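Local coordinates for protein delta-1-pyrroline-5-carboxylate dehydrogenase, mitochondrial (Mus musculus, PDB 4E3X) that oxidises glutamic gamma-semialdehyde to L-glutamate with NAD(+), probably as an irreversible step, the second of the two that degrade proline to glutamate in mitochondria, at residues B[105-110]-B[228-232]; B[93-97]-B[262-266]; B[323-329]-B[357-363]. One frame throughout, in Å; residues are numbered along the deposited sequence.

Contact 1. Residues B[105-110]-B[228-232]; sequences AIDAAL and NVVLW
Ala105, which touches Leu231 through its CB, has a carbonyl oxygen held by two donors: Ala109 N reaches Ala105 O at 2.9 Å as the usual helical bond, and the side-chain NE2 of Gln260 adds a second. The rest of the meeting is apolar. Leu231 reaches out from its strand so that its two methyls part over the helix: CD2 lies 3.6 Å from Ile106 CG1, while CD1 sits 4.0 Å from Ile106 N, close over the helix backbone. The two side chains cross at roughly a right angle. The chi1 of Leu231, -91°, lies off the staggered position, and with it the methyls reach Ile106. Strand 230-233 belongs to the five-stranded parallel sheet of the Rossmann-type NAD-binding domain. Helix 99-118 packs on this sheet; its 105-110 part runs roughly antiparallel to strand 230-232, at 144°. Ala109 suits the closest approach, since its small CB lets the backbones come to 5.8 Å between Ala109 CA and Val229 CA. Val229 packs there with its branched end: CG2 touches Ala109 CB at 3.7 Å, and CG1 rests 3.6 Å from Ala109 O. Phe203, on the neighbouring strand 203-207, packs against both Ile106 and Val229.

Contact 2. Residues B[93-97]-B[262-266]; sequences KFCYA and VPADG
Tyr96, at the end of strand 89-95 of a small mixed four-stranded sheet, lies flat along Ala264 and Asp265, in the loop linking strand 259-261 of the Rossmann-type NAD-binding domain to helix 266-274. With CG anti to the carbonyl carbon (chi1 -78°), the ring is brought over the 264-265 peptide. CB stands 3.9 Å from Ala264 CA. Asp265 N is beneath the ring centre, 3.4 Å from Tyr96 CG, while Ala264 C lies toward the rim, 3.3 Å from Tyr96 CD1. CE1 is near Ala264 C and O, CD2 and CE2 run past Asp265 CB, and CZ stands near Asp265 N and CA. OH hydrogen-bonds to Asp236 OD2, which probably holds the tip, while the peptide under its face sets the ring's tilt. A flat aromatic suits a place where it covers a peptide yet ends polar. Asp265 is the helix N-cap, its OD2 also binding Thr268 OG1. Pro263 CB meets Phe94 CD1 at 3.9 Å, and the small side chain of Ala264 lies about 4 Å from that of NAD-binding Lys233. Ala97 N gives Pro263 O a nearly linear bond (2.8 Å, 178° at the hydrogen). One water donates to Ala97 O and accepts from Asp265 N at 2.9 Å.

Contact 3. Residues B[323-329]-B[357-363]; sequences VHSSADV and PKSLWPQ
Leu360 pushes its CD1 methyl into the bend of 323-329, where it meets Ser325 O at 3.5 Å and His324 O at 3.6 Å, with Val323 CG1 behind at 4.1 Å. CD2, the other branch, lies beside Ser325 O and reaches Val329 CG2 at 4.3 Å. With CG anti to the carbonyl carbon (chi1 -71°), the forked end is directed at the bend, which suits a branched aliphatic chain. Replaced by alanine, Leu360 would lose both methyls, which is likely to open a gap inside the bend and leave Val323 and Val329 without that packing. Beside it the compact ring of Pro357 lays CD 3.2 Å from Val323 O, in van der Waals contact; that oxygen accepts a hydrogen bond from Tyr458 OH. Farther out, Val329 CG2 faces the amide end of Gln363, NE2 at 3.9 Å. The bend is a type I turn closed by Ala327 N to His324 O at 2.9 Å, braced by a 2.8 Å bond between His324 ND1 and Ser326 OG. Ser359 OG, next to Ser325 CB, bonds to Asp460. The segments leave adjacent parallel strands 319-323 and 351-357 at their C-terminal ends, a beta-alpha-beta unit crossing over through helix 329-341, which follows 323-329; 357-363 enters helix 361-372.

How the contacts relate
Contacts 1 and 2 are neighbours, their centres about 16 Å apart, whereas contact 3 lies on the opposite side of the chain's centre, about 54 Å, centre to centre, from contact 1 and about 49 Å from contact 2. Both segments of contact 1 fall in sequence between those of contact 2: strand 89-95 leads into helix 99-118, and strand 230-233 pairs with 259-261. The two contacts even touch, through a probable hydrogen bond from Val262 N to Trp232 O. Together they dock N-terminal elements onto the NAD-binding sheet beside Lys233. Contact 3 follows later, at the C-terminal ends of two strands of the catalytic domain's sheet; the chain between its segments carries the nucleophile Cys348, although the contact itself lies away from the annotated sites.

Contact 1. Residues B[105-110]-B[228-232]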
# COMPACT_ATOMS: atom_id res chain seq x y z
N ALA B 105 12.50 -2.07 24.24
CA ALA B 105 12.90 -1.39 23.01
C ALA B 105 11.71 -0.70 22.35
O ALA B 105 11.84 0.42 21.86
CB ALA B 105 13.55 -2.37 22.05
N ILE B 106 10.57 -1.39 22.32
CA ILE B 106 9.34 -0.79 21.80
C ILE B 106 8.97 0.47 22.59
O ILE B 106 8.72 1.53 22.00
CB ILE B 106 8.16 -1.79 21.84
CG1 ILE B 106 8.37 -2.91 20.81
CG2 ILE B 106 6.82 -1.07 21.60
CD1 ILE B 106 7.45 -4.10 21.01
N ASP B 107 8.94 0.35 23.91
CA ASP B 107 8.53 1.49 24.74
C ASP B 107 9.43 2.70 24.50
O ASP B 107 8.94 3.82 24.37
CB ASP B 107 8.54 1.12 26.22
CG ASP B 107 7.54 0.03 26.58
OD1 ASP B 107 6.70 -0.32 25.73
OD2 ASP B 107 7.61 -0.47 27.72
N ALA B 108 10.74 2.47 24.43
CA ALA B 108 11.69 3.56 24.25
C ALA B 108 11.59 4.16 22.86
O ALA B 108 11.70 5.37 22.69
CB ALA B 108 13.11 3.10 24.54
N ALA B 109 11.37 3.31 21.85
CA ALA B 109 11.17 3.81 20.49
C ALA B 109 9.93 4.69 20.42
O ALA B 109 9.95 5.79 19.84
CB ALA B 109 11.06 2.64 19.52
N LEU B 110 8.83 4.22 21.01
CA LEU B 110 7.59 4.99 20.99
C LEU B 110 7.75 6.36 21.65
O LEU B 110 7.19 7.35 21.19
CB LEU B 110 6.44 4.21 21.64
CG LEU B 110 6.03 2.96 20.87
CD1 LEU B 110 5.05 2.17 21.70
CD2 LEU B 110 5.46 3.33 19.51
N ASN B 228 9.41 7.08 10.97
CA ASN B 228 9.08 5.95 11.84
C ASN B 228 10.19 5.60 12.81
O ASN B 228 11.35 5.98 12.62
CB ASN B 228 8.75 4.73 10.99
CG ASN B 228 7.56 4.98 10.11
OD1 ASN B 228 6.44 5.02 10.60
ND2 ASN B 228 7.80 5.20 8.82
N VAL B 229 9.82 4.85 13.84
CA VAL B 229 10.78 4.21 14.71
C VAL B 229 10.68 2.70 14.49
O VAL B 229 9.63 2.18 14.14
CB VAL B 229 10.58 4.60 16.20
CG1 VAL B 229 10.81 6.09 16.38
CG2 VAL B 229 9.19 4.20 16.69
N VAL B 230 11.80 2.01 14.69
CA VAL B 230 11.96 0.67 14.15
C VAL B 230 12.66 -0.25 15.14
O VAL B 230 13.66 0.14 15.77
CB VAL B 230 12.83 0.72 12.87
CG1 VAL B 230 13.09 -0.68 12.31
CG2 VAL B 230 12.22 1.64 11.80
N LEU B 231 12.14 -1.47 15.28
CA LEU B 231 12.90 -2.57 15.84
C LEU B 231 13.46 -3.39 14.70
O LEU B 231 12.70 -3.97 13.92
CB LEU B 231 12.04 -3.45 16.75
CG LEU B 231 12.01 -3.09 18.24
CD1 LEU B 231 11.39 -1.72 18.47
CD2 LEU B 231 11.26 -4.17 19.04
N TRP B 232 14.78 -3.41 14.58
CA TRP B 232 15.44 -4.16 13.52
C TRP B 232 16.01 -5.46 14.06
O TRP B 232 16.93 -5.44 14.88
CB TRP B 232 16.55 -3.30 12.92
CG TRP B 232 17.31 -3.95 11.81
CD1 TRP B 232 16.94 -5.04 11.05
CD2 TRP B 232 18.59 -3.53 11.31
NE1 TRP B 232 17.93 -5.31 10.12
CE2 TRP B 232 18.95 -4.42 10.28
CE3 TRP B 232 19.48 -2.51 11.67
CZ2 TRP B 232 20.15 -4.29 9.57
CZ3 TRP B 232 20.67 -2.39 10.97
CH2 TRP B 232 20.99 -3.28 9.94

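Contact 2. Residues B[93-97]-B[262-266]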
# COMPACT_ATOMS: atom_id res chain seq x y z
N LYS B 93 30.14 -12.83 18.09
CA LYS B 93 29.39 -13.38 19.20
C LYS B 93 28.33 -12.34 19.51
O LYS B 93 28.64 -11.18 19.74
CB LYS B 93 30.29 -13.57 20.42
CG LYS B 93 29.55 -14.13 21.63
CD LYS B 93 30.48 -14.53 22.76
CE LYS B 93 31.01 -13.33 23.49
NZ LYS B 93 31.76 -13.74 24.72
N PHE B 94 27.06 -12.75 19.48
CA PHE B 94 25.98 -11.81 19.72
C PHE B 94 24.98 -12.48 20.64
O PHE B 94 25.25 -13.55 21.17
CB PHE B 94 25.37 -11.30 18.39
CG PHE B 94 24.68 -12.37 17.56
CD1 PHE B 94 23.30 -12.49 17.58
CD2 PHE B 94 25.41 -13.20 16.72
CE1 PHE B 94 22.66 -13.44 16.81
CE2 PHE B 94 24.77 -14.17 15.94
CZ PHE B 94 23.39 -14.28 15.98
N CYS B 95 23.84 -11.84 20.87
CA CYS B 95 22.82 -12.47 21.70
C CYS B 95 21.43 -12.17 21.18
O CYS B 95 21.20 -11.18 20.49
CB CYS B 95 22.95 -12.03 23.16
SG CYS B 95 22.64 -10.28 23.47
N TYR B 96 20.50 -13.04 21.53
CA TYR B 96 19.11 -12.82 21.19
C TYR B 96 18.43 -11.98 22.27
O TYR B 96 18.48 -12.34 23.44
CB TYR B 96 18.38 -14.16 21.09
CG TYR B 96 18.60 -14.98 19.82
CD1 TYR B 96 19.11 -14.42 18.65
CD2 TYR B 96 18.23 -16.31 19.80
CE1 TYR B 96 19.26 -15.21 17.50
CE2 TYR B 96 18.37 -17.09 18.68
CZ TYR B 96 18.88 -16.54 17.53
OH TYR B 96 19.00 -17.35 16.42
N ALA B 97 17.76 -10.91 21.86
CA ALA B 97 16.96 -10.11 22.79
C ALA B 97 15.86 -11.00 23.35
O ALA B 97 15.24 -11.76 22.61
CB ALA B 97 16.35 -8.92 22.06
N VAL B 262 18.15 -5.18 17.47
CA VAL B 262 17.67 -6.26 18.31
C VAL B 262 17.62 -7.62 17.62
O VAL B 262 16.54 -8.14 17.29
CB VAL B 262 16.30 -5.91 18.96
CG1 VAL B 262 16.51 -4.88 20.06
CG2 VAL B 262 15.31 -5.39 17.93
N PRO B 263 18.79 -8.23 17.42
CA PRO B 263 18.83 -9.66 17.07
C PRO B 263 17.96 -10.46 18.03
O PRO B 263 17.87 -10.12 19.20
CB PRO B 263 20.30 -10.04 17.28
CG PRO B 263 21.06 -8.74 17.19
CD PRO B 263 20.14 -7.69 17.72
N ALA B 264 17.32 -11.52 17.53
CA ALA B 264 16.38 -12.27 18.35
C ALA B 264 16.05 -13.57 17.64
O ALA B 264 16.21 -13.70 16.43
CB ALA B 264 15.10 -11.46 18.58
N ASP B 265 15.56 -14.54 18.41
CA ASP B 265 14.95 -15.72 17.83
C ASP B 265 13.78 -15.27 16.95
O ASP B 265 12.99 -14.41 17.35
CB ASP B 265 14.48 -16.63 18.96
CG ASP B 265 13.64 -17.78 18.45
OD1 ASP B 265 14.22 -18.72 17.87
OD2 ASP B 265 12.41 -17.76 18.67
N GLY B 266 13.67 -15.82 15.75
CA GLY B 266 12.66 -15.37 14.81
C GLY B 266 11.23 -15.44 15.33
O GLY B 266 10.52 -14.43 15.35
O HOH W 1 14.86 -14.17 21.18

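Contact 3. Residues B[323-329]-B[357-363]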
# COMPACT_ATOMS: atom_id res chain seq x y z
N VAL B 323 15.19 -19.18 -23.46
CA VAL B 323 15.99 -18.97 -24.65
C VAL B 323 15.17 -19.29 -25.89
O VAL B 323 14.56 -20.36 -25.98
CB VAL B 323 17.24 -19.86 -24.62
CG1 VAL B 323 18.06 -19.68 -25.88
CG2 VAL B 323 18.09 -19.56 -23.40
N HIS B 324 15.14 -18.35 -26.83
CA HIS B 324 14.54 -18.57 -28.14
C HIS B 324 15.67 -18.91 -29.12
O HIS B 324 16.83 -18.58 -28.88
CB HIS B 324 13.78 -17.33 -28.61
CG HIS B 324 13.15 -17.49 -29.96
ND1 HIS B 324 13.66 -16.91 -31.09
CD2 HIS B 324 12.04 -18.16 -30.35
CE1 HIS B 324 12.91 -17.22 -32.13
NE2 HIS B 324 11.91 -17.98 -31.70
N SER B 325 15.33 -19.57 -30.22
CA SER B 325 16.34 -20.00 -31.18
C SER B 325 17.16 -18.85 -31.78
O SER B 325 18.26 -19.07 -32.30
CB SER B 325 15.68 -20.82 -32.29
OG SER B 325 14.77 -20.02 -33.01
N SER B 326 16.63 -17.63 -31.71
CA SER B 326 17.31 -16.46 -32.26
C SER B 326 18.28 -15.82 -31.26
O SER B 326 18.84 -14.76 -31.53
CB SER B 326 16.27 -15.42 -32.70
OG SER B 326 15.59 -14.88 -31.57
N ALA B 327 18.46 -16.45 -30.10
CA ALA B 327 19.32 -15.90 -29.03
C ALA B 327 20.79 -15.82 -29.42
O ALA B 327 21.29 -16.61 -30.23
CB ALA B 327 19.18 -16.74 -27.77
N ASP B 328 21.48 -14.85 -28.83
CA ASP B 328 22.93 -14.81 -28.88
C ASP B 328 23.47 -15.85 -27.91
O ASP B 328 23.30 -15.73 -26.69
CB ASP B 328 23.43 -13.41 -28.53
CG ASP B 328 24.92 -13.27 -28.72
OD1 ASP B 328 25.65 -13.32 -27.70
OD2 ASP B 328 25.35 -13.12 -29.88
N VAL B 329 24.10 -16.88 -28.46
CA VAL B 329 24.53 -18.02 -27.66
C VAL B 329 25.49 -17.65 -26.53
O VAL B 329 25.29 -18.07 -25.39
CB VAL B 329 25.16 -19.12 -28.56
CG1 VAL B 329 25.85 -20.17 -27.70
CG2 VAL B 329 24.10 -19.75 -29.45
N PRO B 357 15.87 -24.19 -26.60
CA PRO B 357 15.29 -24.88 -27.76
C PRO B 357 16.24 -25.96 -28.27
O PRO B 357 17.46 -25.79 -28.23
CB PRO B 357 15.13 -23.76 -28.80
CG PRO B 357 16.23 -22.80 -28.46
CD PRO B 357 16.39 -22.85 -26.96
N LYS B 358 15.67 -27.05 -28.75
CA LYS B 358 16.45 -28.18 -29.25
C LYS B 358 17.53 -27.76 -30.24
O LYS B 358 18.66 -28.25 -30.16
CB LYS B 358 15.51 -29.22 -29.86
N SER B 359 17.21 -26.84 -31.14
CA SER B 359 18.17 -26.43 -32.18
C SER B 359 19.44 -25.76 -31.65
O SER B 359 20.48 -25.77 -32.32
CB SER B 359 17.49 -25.49 -33.20
OG SER B 359 17.18 -24.24 -32.61
N LEU B 360 19.38 -25.18 -30.45
CA LEU B 360 20.53 -24.52 -29.86
C LEU B 360 21.18 -25.32 -28.74
O LEU B 360 22.22 -24.94 -28.22
CB LEU B 360 20.15 -23.14 -29.32
CG LEU B 360 19.83 -22.01 -30.31
CD1 LEU B 360 19.67 -20.70 -29.56
CD2 LEU B 360 20.90 -21.90 -31.39
N TRP B 361 20.56 -26.44 -28.37
CA TRP B 361 21.04 -27.21 -27.22
C TRP B 361 22.45 -27.81 -27.39
O TRP B 361 23.24 -27.75 -26.45
CB TRP B 361 19.99 -28.24 -26.78
CG TRP B 361 20.36 -29.11 -25.60
CD1 TRP B 361 20.27 -30.47 -25.55
CD2 TRP B 361 20.85 -28.70 -24.30
NE1 TRP B 361 20.67 -30.93 -24.32
CE2 TRP B 361 21.03 -29.87 -23.54
CE3 TRP B 361 21.15 -27.46 -23.73
CZ2 TRP B 361 21.50 -29.83 -22.22
CZ3 TRP B 361 21.61 -27.43 -22.42
CH2 TRP B 361 21.78 -28.61 -21.68
N PRO B 362 22.77 -28.36 -28.57
CA PRO B 362 24.17 -28.81 -28.72
C PRO B 362 25.19 -27.69 -28.46
O PRO B 362 26.16 -27.92 -27.73
CB PRO B 362 24.23 -29.28 -30.18
CG PRO B 362 22.84 -29.77 -30.45
CD PRO B 362 21.93 -28.83 -29.69
N GLN B 363 24.98 -26.51 -29.03
CA GLN B 363 25.89 -25.39 -28.80
C GLN B 363 25.92 -24.99 -27.32
O GLN B 363 26.98 -24.86 -26.72
CB GLN B 363 25.49 -24.17 -29.63
CG GLN B 363 25.93 -24.18 -31.09
CD GLN B 363 25.67 -22.84 -31.76
OE1 GLN B 363 24.69 -22.67 -32.48
NE2 GLN B 363 26.56 -21.87 -31.52